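Local atomic coordinates of putative uncharacterized protein TTHB071 (Thermus thermophilus, PDB entry 3AYV), a protein that is of uncertain activity but binds a cluster of zinc ions in a TIM barrel and may help protect the cell against oxidative stress. Residues A90-F95 with A182-H187; G50-H55 with A86-D91; L135-E140 with A164-F169. All coordinates share one frame; numbering follows the deposited sequence.

Interaction 1 of 3, residues A90-F95 with A182-H187; sequences ADRAVF and APEHLH. With ZN (zinc ion), chain F.
Strands 92-95 and 185-187, which meet through Arg92, Val94, His185 and His187, run at 49° to each other with their axes 10.4 Å apart at closest approach. They are the fourth and seventh strands of the TIM barrel. Their side chains meet across its interior, so the contact fills the barrel rather than pairing neighbours. Arg92 reaches over with an extended chain. Its NH1 donates to the backbone oxygen Glu184 O at 3.0 Å, although the position of NH1 is less certain than the rest. Water 1 links the same two groups. It accepts from Arg92 NH2 at 3.1 Å and donates to Glu184 O at 2.8 Å. Glu184 OE1 lies over one face of the guanidinium, toward its rim, 4.0 Å from Arg92 NH2. The opposite charges are near, but no N-H points at it; OE1 has its salt bridge with Arg132. Further in, Val94 splits its two methyls between the histidines. Chi1 of 179° sets Val94 CG1 opposite the backbone N, facing His187, and CG2 opposite the carbonyl carbon, against the His185 ring. Val94 CG1 lies 3.9 Å from His187 CE1. NE2 of His187 is hydrogen-bonded to Glu27. The other ring nitrogen, His187 ND1, binds the chain F zinc at 2.4 Å.

Interaction 2 of 3, residues G50-H55 with A86-D91; sequences GKLSVH and AELGAD. With ZN (zinc ion), chain E.
The beta-alpha-beta unit of strand 52-55, helix 68-87 and strand 92-96 closes here, where Leu52, Ser53 and Val54 pack on the turn Leu88-Asp91. The helix ends in a Schellman motif, with Gly89 in positive phi. The chain then turns back beside the first strand of the unit. Asp91 N donates to Leu52 O at 3.0 Å, nearly in line with the carbonyl (C=O...N angle 165°). The same oxygen receives a CA-H...O contact from Ala90 CA at 3.2 Å. Apolar side chains pack beside these backbone contacts. CD2 of Leu52 lies 3.7 Å from Ala90 CB and also touches Leu88 CB. Val54 adds its CG1 methyl, 4.0 Å from Ala90 CB. That methyl stands opposite the carbonyl carbon (chi1 -57°) and also approaches Leu88 CD1. Asp91 OD1 comes to 3.5 Å from Ser53 CB, a packing contact. The polar ends look past each other: Asp91 OD2 forms a salt bridge with Arg4, and Ser53 OG bonds to Glu27. At the far end of the strand, His55 NE2 binds the chain E zinc, a site completed by His96 and Glu136. Water 4 bridges the two backbones at the outer end, accepting from Leu52 N at 3.0 Å and donating to Gly89 O at 3.0 Å.

Interaction 3 of 3, residues L135-E140 with A164-F169; sequences LENSHE and AHARVF. With ZN (zinc ion), chain F; ZN (zinc ion), chain E; ZN (zinc ion), chain G.
His165 gives its ND1 proton to the backbone oxygen Asn137 O, at 3.0 Å and with an N-H...O angle of 163°. The oxygen lies in the plane of the ring, and the proton meets it on a lone pair in the carbonyl plane. This fixes the rotation of the imidazole. Its first torsion, with CG opposite the carbonyl carbon (chi1 -69°), carries the ring off the helix toward the metals. NE2 of His165 then binds the chain G zinc at 2.2 Å. Asp196 and His198 are the other protein ligands of that ion. Glu136 is fully extended and bridges two ions. Its OE1 is 1.9 Å from the chain E zinc, and its OE2 is 2.1 Å from the chain F zinc. All this sits at the C-terminal ends of the TIM-barrel strands, where strand 132-136 runs into a loop that faces helix 163-169. Further along that loop, the His139 ring sits obliquely over Phe169, the planes 41° apart and the centroids 4.4 Å apart. CE1 of His139 is above the centre of the phenyl ring. Val168 CG2 covers the opposite face. An alanine at Phe169 would remove this phenyl ring and would probably open a gap between His139 CE1 and Val168 CG2. The loop is also tied internally: Ser138 N donates to Glu140 OE1 at 2.9 Å, on the syn lone pair.

Overall arrangement
All three contacts belong to one eight-stranded parallel barrel. Interaction 2 closes first along the chain, then interaction 3. The residues of interaction 3 fall between the two segments of interaction 1. Interactions 1 and 2 share Ala90 and Asp91, and their centres are about 11 Å apart. The centre of interaction 3 lies about 14 Å from that of interaction 1 and about 23 Å from that of interaction 2, with 2 and 3 on opposite sides of the chain's centre. Strands 52-55, 92-96 and 132-136 are successive neighbours in the sheet. The contacts converge on the zinc cluster: 1 and 3 share the chain F ion, 2 and 3 the chain E ion, and water 2 belongs to all three.

Interaction 1 of 3, residues A90-F95 with A182-H187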
loop_
_atom_site.group_PDB
_atom_site.type_symbol
_atom_site.label_atom_id
_atom_site.label_comp_id
_atom_site.label_asym_id
_atom_site.label_seq_id
_atom_site.Cartn_x
_atom_site.Cartn_y
_atom_site.Cartn_z
ATOM N N ALA A 90 -3.978 4.114 13.279
ATOM C CA ALA A 90 -4.112 4.023 11.821
ATOM C C ALA A 90 -5.516 3.702 11.403
ATOM O O ALA A 90 -6.195 2.892 12.052
ATOM C CB ALA A 90 -3.139 2.937 11.258
ATOM N N ASP A 91 -5.967 4.320 10.322
ATOM C CA ASP A 91 -7.278 3.980 9.772
ATOM C C ASP A 91 -7.190 2.748 8.869
ATOM O O ASP A 91 -8.106 1.922 8.852
ATOM C CB ASP A 91 -7.980 5.173 9.087
ATOM C CG ASP A 91 -7.201 5.752 7.877
ATOM O OD1 ASP A 91 -6.056 5.329 7.565
ATOM O OD2 ASP A 91 -7.772 6.652 7.218
ATOM N N ARG A 92 -6.049 2.615 8.184
ATOM C CA ARG A 92 -5.863 1.544 7.182
ATOM C C ARG A 92 -4.468 0.942 7.299
ATOM O O ARG A 92 -3.528 1.606 7.774
ATOM C CB ARG A 92 -6.025 2.141 5.777
ATOM C CG ARG A 92 -7.422 2.647 5.479
ATOM C CD ARG A 92 -7.450 3.737 4.411
ATOM N NE ARG A 92 -8.847 4.030 4.079
ATOM C CZ ARG A 92 -9.296 4.386 2.879
ATOM N NH1 ARG A 92 -8.473 4.494 1.850
ATOM N NH2 ARG A 92 -10.599 4.619 2.714
ATOM N N ALA A 93 -4.328 -0.319 6.853
ATOM C CA ALA A 93 -3.018 -0.986 6.829
ATOM C C ALA A 93 -2.919 -1.676 5.490
ATOM O O ALA A 93 -3.842 -2.420 5.089
ATOM C CB ALA A 93 -2.872 -2.020 7.977
ATOM N N VAL A 94 -1.804 -1.450 4.804
ATOM C CA VAL A 94 -1.647 -1.944 3.428
ATOM C C VAL A 94 -0.630 -3.076 3.443
ATOM O O VAL A 94 0.370 -3.007 4.172
ATOM C CB VAL A 94 -1.111 -0.820 2.505
ATOM C CG1 VAL A 94 -0.917 -1.345 1.076
ATOM C CG2 VAL A 94 -2.086 0.385 2.490
ATOM N N PHE A 95 -0.867 -4.107 2.616
ATOM C CA PHE A 95 0.055 -5.243 2.565
ATOM C C PHE A 95 0.071 -5.794 1.133
ATOM O O PHE A 95 -0.818 -5.483 0.309
ATOM C CB PHE A 95 -0.330 -6.328 3.605
ATOM C CG PHE A 95 -1.533 -7.139 3.200
ATOM C CD1 PHE A 95 -2.819 -6.638 3.404
ATOM C CD2 PHE A 95 -1.384 -8.396 2.603
ATOM C CE1 PHE A 95 -3.938 -7.356 2.999
ATOM C CE2 PHE A 95 -2.507 -9.140 2.195
ATOM C CZ PHE A 95 -3.788 -8.615 2.398
ATOM N N ALA A 182 -12.039 -1.412 -8.038
ATOM C CA ALA A 182 -12.592 -0.395 -7.150
ATOM C C ALA A 182 -11.653 -0.049 -5.974
ATOM O O ALA A 182 -12.034 -0.125 -4.804
ATOM C CB ALA A 182 -14.046 -0.796 -6.679
ATOM N N PRO A 183 -10.406 0.372 -6.287
ATOM C CA PRO A 183 -9.496 0.737 -5.194
ATOM C C PRO A 183 -10.038 1.861 -4.317
ATOM O O PRO A 183 -10.496 2.894 -4.841
ATOM C CB PRO A 183 -8.218 1.212 -5.926
ATOM C CG PRO A 183 -8.670 1.593 -7.302
ATOM C CD PRO A 183 -9.838 0.657 -7.622
ATOM N N GLU A 184 -9.963 1.681 -3.010
ATOM C CA GLU A 184 -10.348 2.740 -2.109
ATOM C C GLU A 184 -9.148 3.575 -1.677
ATOM O O GLU A 184 -9.309 4.579 -0.985
ATOM C CB GLU A 184 -11.146 2.187 -0.914
ATOM C CG GLU A 184 -10.357 1.350 0.072
ATOM C CD GLU A 184 -11.250 0.479 0.933
ATOM O OE1 GLU A 184 -11.222 0.674 2.157
ATOM O OE2 GLU A 184 -11.955 -0.401 0.386
ATOM N N HIS A 185 -7.954 3.174 -2.141
ATOM C CA HIS A 185 -6.684 3.692 -1.640
ATOM C C HIS A 185 -5.773 3.651 -2.844
ATOM O O HIS A 185 -5.738 2.648 -3.572
ATOM C CB HIS A 185 -6.149 2.741 -0.568
ATOM C CG HIS A 185 -5.314 3.385 0.485
ATOM N ND1 HIS A 185 -3.954 3.184 0.580
ATOM C CD2 HIS A 185 -5.649 4.181 1.526
ATOM C CE1 HIS A 185 -3.485 3.823 1.638
ATOM N NE2 HIS A 185 -4.496 4.452 2.218
ATOM N N LEU A 186 -5.069 4.748 -3.102
ATOM C CA LEU A 186 -4.181 4.781 -4.260
ATOM C C LEU A 186 -2.772 5.099 -3.851
ATOM O O LEU A 186 -2.539 5.997 -3.029
ATOM C CB LEU A 186 -4.671 5.760 -5.339
ATOM C CG LEU A 186 -5.856 5.139 -6.085
ATOM C CD1 LEU A 186 -7.161 5.674 -5.518
ATOM C CD2 LEU A 186 -5.760 5.294 -7.616
ATOM N N HIS A 187 -1.840 4.316 -4.389
ATOM C CA HIS A 187 -0.420 4.582 -4.223
ATOM C C HIS A 187 0.052 5.290 -5.473
ATOM O O HIS A 187 -0.003 4.733 -6.570
ATOM C CB HIS A 187 0.339 3.275 -4.002
ATOM C CG HIS A 187 0.349 2.825 -2.577
ATOM N ND1 HIS A 187 1.085 1.744 -2.148
ATOM C CD2 HIS A 187 -0.256 3.327 -1.472
ATOM C CE1 HIS A 187 0.899 1.567 -0.850
ATOM N NE2 HIS A 187 0.101 2.523 -0.412
HETATM ZN ZN ZN F . 2.743 0.911 -3.702
HETATM O O HOH W 1 -10.872 6.527 0.246
HETATM O O HOH W 2 3.969 0.584 -1.516
HETATM O O HOH W 3 5.137 1.176 -3.942
#

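Interaction 2 of 3, residues G50-H55 with A86-D91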
loop_
_atom_site.group_PDB
_atom_site.type_symbol
_atom_site.label_atom_id
_atom_site.label_comp_id
_atom_site.label_asym_id
_atom_site.label_seq_id
_atom_site.Cartn_x
_atom_site.Cartn_y
_atom_site.Cartn_z
ATOM N N GLY A 50 -3.257 13.879 12.729
ATOM C CA GLY A 50 -3.519 14.066 11.300
ATOM C C GLY A 50 -3.723 12.642 10.819
ATOM O O GLY A 50 -3.471 11.703 11.582
ATOM N N LYS A 51 -4.189 12.469 9.587
ATOM C CA LYS A 51 -4.589 11.139 9.125
ATOM C C LYS A 51 -3.367 10.236 8.945
ATOM O O LYS A 51 -2.356 10.646 8.378
ATOM C CB LYS A 51 -5.456 11.225 7.870
ATOM C CG LYS A 51 -6.876 11.783 8.170
ATOM C CD LYS A 51 -7.671 12.074 6.901
ATOM C CE LYS A 51 -9.095 12.514 7.237
ATOM N NZ LYS A 51 -9.641 13.410 6.174
ATOM N N LEU A 52 -3.473 9.019 9.471
ATOM C CA LEU A 52 -2.351 8.090 9.424
ATOM C C LEU A 52 -2.814 6.691 9.016
ATOM O O LEU A 52 -3.831 6.182 9.500
ATOM C CB LEU A 52 -1.617 8.053 10.766
ATOM C CG LEU A 52 -0.364 7.152 10.868
ATOM C CD1 LEU A 52 0.631 7.721 11.842
ATOM C CD2 LEU A 52 -0.709 5.667 11.239
ATOM N N SER A 53 -2.048 6.092 8.116
ATOM C CA SER A 53 -2.236 4.704 7.729
ATOM C C SER A 53 -0.851 4.067 7.817
ATOM O O SER A 53 0.139 4.759 8.040
ATOM C CB SER A 53 -2.835 4.594 6.320
ATOM O OG SER A 53 -2.161 5.415 5.370
ATOM N N VAL A 54 -0.771 2.743 7.689
ATOM C CA VAL A 54 0.550 2.105 7.736
ATOM C C VAL A 54 0.730 1.186 6.541
ATOM O O VAL A 54 -0.244 0.694 5.972
ATOM C CB VAL A 54 0.813 1.264 9.023
ATOM C CG1 VAL A 54 0.645 2.101 10.299
ATOM C CG2 VAL A 54 -0.092 0.043 9.046
ATOM N N HIS A 55 1.992 0.977 6.165
ATOM C CA HIS A 55 2.339 -0.117 5.241
ATOM C C HIS A 55 2.943 -1.225 6.078
ATOM O O HIS A 55 3.948 -1.026 6.766
ATOM C CB HIS A 55 3.349 0.366 4.194
ATOM C CG HIS A 55 3.425 -0.530 3.001
ATOM N ND1 HIS A 55 3.702 -1.883 3.097
ATOM C CD2 HIS A 55 3.220 -0.280 1.688
ATOM C CE1 HIS A 55 3.671 -2.419 1.886
ATOM N NE2 HIS A 55 3.395 -1.465 1.015
ATOM N N ALA A 86 -2.675 -0.098 15.143
ATOM C CA ALA A 86 -3.771 0.268 16.058
ATOM C C ALA A 86 -3.269 1.231 17.126
ATOM O O ALA A 86 -3.962 2.196 17.472
ATOM C CB ALA A 86 -4.369 -0.983 16.701
ATOM N N GLU A 87 -2.065 0.973 17.627
ATOM C CA GLU A 87 -1.407 1.832 18.591
ATOM C C GLU A 87 -1.183 3.251 18.040
ATOM O O GLU A 87 -1.323 4.248 18.773
ATOM C CB GLU A 87 -0.091 1.192 19.056
ATOM C CG GLU A 87 0.786 2.103 19.911
ATOM C CD GLU A 87 2.058 1.429 20.420
ATOM O OE1 GLU A 87 2.364 0.281 19.995
ATOM O OE2 GLU A 87 2.743 2.065 21.257
ATOM N N LEU A 88 -0.851 3.344 16.756
ATOM C CA LEU A 88 -0.658 4.629 16.106
ATOM C C LEU A 88 -1.972 5.260 15.672
ATOM O O LEU A 88 -1.967 6.354 15.106
ATOM C CB LEU A 88 0.270 4.481 14.889
ATOM C CG LEU A 88 1.716 4.049 15.158
ATOM C CD1 LEU A 88 2.338 3.658 13.825
ATOM C CD2 LEU A 88 2.512 5.179 15.824
ATOM N N GLY A 89 -3.094 4.587 15.938
ATOM C CA GLY A 89 -4.404 5.065 15.486
ATOM C C GLY A 89 -4.595 5.074 13.972
ATOM O O GLY A 89 -5.288 5.936 13.429
ATOM N N ALA A 90 -3.978 4.114 13.279
ATOM C CA ALA A 90 -4.112 4.023 11.821
ATOM C C ALA A 90 -5.516 3.702 11.403
ATOM O O ALA A 90 -6.195 2.892 12.052
ATOM C CB ALA A 90 -3.139 2.937 11.258
ATOM N N ASP A 91 -5.967 4.320 10.322
ATOM C CA ASP A 91 -7.278 3.980 9.772
ATOM C C ASP A 91 -7.190 2.748 8.869
ATOM O O ASP A 91 -8.106 1.922 8.852
ATOM C CB ASP A 91 -7.980 5.173 9.087
ATOM C CG ASP A 91 -7.201 5.752 7.877
ATOM O OD1 ASP A 91 -6.056 5.329 7.565
ATOM O OD2 ASP A 91 -7.772 6.652 7.218
HETATM ZN ZN ZN E . 3.435 -1.436 -1.278
HETATM O O HOH W 4 -5.515 8.163 11.482
HETATM O O HOH W 2 3.969 0.584 -1.516
HETATM O O HOH W 5 5.850 -1.386 -1.738
#

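Interaction 3 of 3, residues L135-E140 with A164-F169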
loop_
_atom_site.group_PDB
_atom_site.type_symbol
_atom_site.label_atom_id
_atom_site.label_comp_id
_atom_site.label_asym_id
_atom_site.label_seq_id
_atom_site.Cartn_x
_atom_site.Cartn_y
_atom_site.Cartn_z
ATOM N N LEU A 135 -5.259 -4.812 0.432
ATOM C CA LEU A 135 -4.283 -5.545 -0.380
ATOM C C LEU A 135 -3.857 -4.711 -1.578
ATOM O O LEU A 135 -4.700 -4.223 -2.338
ATOM C CB LEU A 135 -4.934 -6.874 -0.843
ATOM C CG LEU A 135 -4.193 -7.800 -1.822
ATOM C CD1 LEU A 135 -2.809 -8.133 -1.267
ATOM C CD2 LEU A 135 -5.036 -9.035 -2.011
ATOM N N GLU A 136 -2.537 -4.564 -1.760
ATOM C CA GLU A 136 -1.965 -3.742 -2.844
ATOM C C GLU A 136 -1.449 -4.663 -3.955
ATOM O O GLU A 136 -0.909 -5.737 -3.647
ATOM C CB GLU A 136 -0.811 -2.921 -2.261
ATOM C CG GLU A 136 -0.084 -2.067 -3.238
ATOM C CD GLU A 136 1.244 -1.560 -2.704
ATOM O OE1 GLU A 136 1.519 -1.626 -1.498
ATOM O OE2 GLU A 136 2.033 -1.074 -3.509
ATOM N N ASN A 137 -1.642 -4.289 -5.230
ATOM C CA ASN A 137 -1.043 -5.091 -6.308
ATOM C C ASN A 137 0.475 -4.868 -6.302
ATOM O O ASN A 137 0.946 -3.743 -6.079
ATOM C CB ASN A 137 -1.618 -4.732 -7.693
ATOM C CG ASN A 137 -1.435 -3.250 -8.054
ATOM O OD1 ASN A 137 -1.970 -2.373 -7.379
ATOM N ND2 ASN A 137 -0.656 -2.975 -9.122
ATOM N N SER A 138 1.209 -5.941 -6.585
ATOM C CA SER A 138 2.657 -5.912 -6.674
ATOM C C SER A 138 3.089 -6.593 -7.977
ATOM O O SER A 138 3.156 -5.926 -9.014
ATOM C CB SER A 138 3.293 -6.526 -5.412
ATOM O OG SER A 138 2.833 -7.857 -5.177
ATOM N N HIS A 139 3.241 -7.916 -7.958
ATOM C CA HIS A 139 3.733 -8.675 -9.093
ATOM C C HIS A 139 2.682 -9.508 -9.809
ATOM O O HIS A 139 3.040 -10.263 -10.709
ATOM C CB HIS A 139 4.919 -9.585 -8.662
ATOM C CG HIS A 139 6.077 -8.804 -8.138
ATOM N ND1 HIS A 139 7.022 -8.234 -8.963
ATOM C CD2 HIS A 139 6.404 -8.432 -6.874
ATOM C CE1 HIS A 139 7.898 -7.566 -8.230
ATOM N NE2 HIS A 139 7.542 -7.669 -6.957
ATOM N N GLU A 140 1.395 -9.360 -9.445
ATOM C CA GLU A 140 0.350 -10.161 -10.100
ATOM C C GLU A 140 0.302 -9.756 -11.569
ATOM O O GLU A 140 0.371 -8.567 -11.881
ATOM C CB GLU A 140 -1.047 -9.975 -9.462
ATOM C CG GLU A 140 -1.145 -10.417 -7.984
ATOM C CD GLU A 140 -0.592 -9.379 -7.019
ATOM O OE1 GLU A 140 -0.181 -8.277 -7.443
ATOM O OE2 GLU A 140 -0.546 -9.676 -5.806
ATOM N N ALA A 164 2.215 2.080 -10.944
ATOM C CA ALA A 164 3.585 1.783 -11.381
ATOM C C ALA A 164 3.891 0.284 -11.262
ATOM O O ALA A 164 4.558 -0.286 -12.132
ATOM C CB ALA A 164 4.586 2.605 -10.589
ATOM N N HIS A 165 3.412 -0.355 -10.191
ATOM C CA HIS A 165 3.616 -1.789 -10.070
ATOM C C HIS A 165 2.949 -2.500 -11.226
ATOM O O HIS A 165 3.519 -3.446 -11.771
ATOM C CB HIS A 165 3.067 -2.324 -8.744
ATOM C CG HIS A 165 3.842 -1.876 -7.548
ATOM N ND1 HIS A 165 3.429 -2.139 -6.261
ATOM C CD2 HIS A 165 4.993 -1.157 -7.440
ATOM C CE1 HIS A 165 4.292 -1.609 -5.408
ATOM N NE2 HIS A 165 5.245 -1.004 -6.103
ATOM N N ALA A 166 1.738 -2.075 -11.607
ATOM C CA ALA A 166 1.085 -2.689 -12.771
ATOM C C ALA A 166 1.917 -2.489 -14.053
ATOM O O ALA A 166 2.085 -3.406 -14.864
ATOM C CB ALA A 166 -0.332 -2.128 -12.947
ATOM N N ARG A 167 2.467 -1.295 -14.197
ATOM C CA ARG A 167 3.199 -0.940 -15.416
ATOM C C ARG A 167 4.512 -1.686 -15.514
ATOM O O ARG A 167 4.852 -2.177 -16.592
ATOM C CB ARG A 167 3.460 0.566 -15.436
ATOM C CG ARG A 167 4.243 1.077 -16.677
ATOM C CD ARG A 167 3.560 0.784 -18.011
ATOM N NE ARG A 167 4.329 1.381 -19.120
ATOM C CZ ARG A 167 3.947 2.454 -19.812
ATOM N NH1 ARG A 167 2.794 3.053 -19.533
ATOM N NH2 ARG A 167 4.719 2.926 -20.798
ATOM N N VAL A 168 5.259 -1.773 -14.410
ATOM C CA VAL A 168 6.588 -2.371 -14.502
ATOM C C VAL A 168 6.655 -3.859 -14.139
ATOM O O VAL A 168 7.550 -4.559 -14.614
ATOM C CB VAL A 168 7.677 -1.567 -13.761
ATOM C CG1 VAL A 168 7.620 -0.058 -14.175
ATOM C CG2 VAL A 168 7.567 -1.705 -12.264
ATOM N N PHE A 169 5.710 -4.358 -13.342
ATOM C CA PHE A 169 5.811 -5.757 -12.880
ATOM C C PHE A 169 4.769 -6.737 -13.482
ATOM O O PHE A 169 5.001 -7.954 -13.478
ATOM C CB PHE A 169 5.758 -5.836 -11.351
ATOM C CG PHE A 169 6.865 -5.099 -10.645
ATOM C CD1 PHE A 169 8.198 -5.229 -11.057
ATOM C CD2 PHE A 169 6.573 -4.270 -9.569
ATOM C CE1 PHE A 169 9.229 -4.563 -10.391
ATOM C CE2 PHE A 169 7.612 -3.593 -8.878
ATOM C CZ PHE A 169 8.937 -3.746 -9.303
HETATM ZN ZN ZN F . 2.743 0.911 -3.702
HETATM ZN ZN ZN E . 3.435 -1.436 -1.278
HETATM ZN ZN ZN G . 6.623 0.652 -5.450
HETATM O O HOH W 6 5.180 -10.475 -12.445
HETATM O O HOH W 2 3.969 0.584 -1.516
HETATM O O HOH W 5 5.850 -1.386 -1.738
HETATM O O HOH W 3 5.137 1.176 -3.942
HETATM O O HOH W 7 5.382 2.166 -6.811
HETATM O O HOH W 8 7.779 -0.664 -4.143
#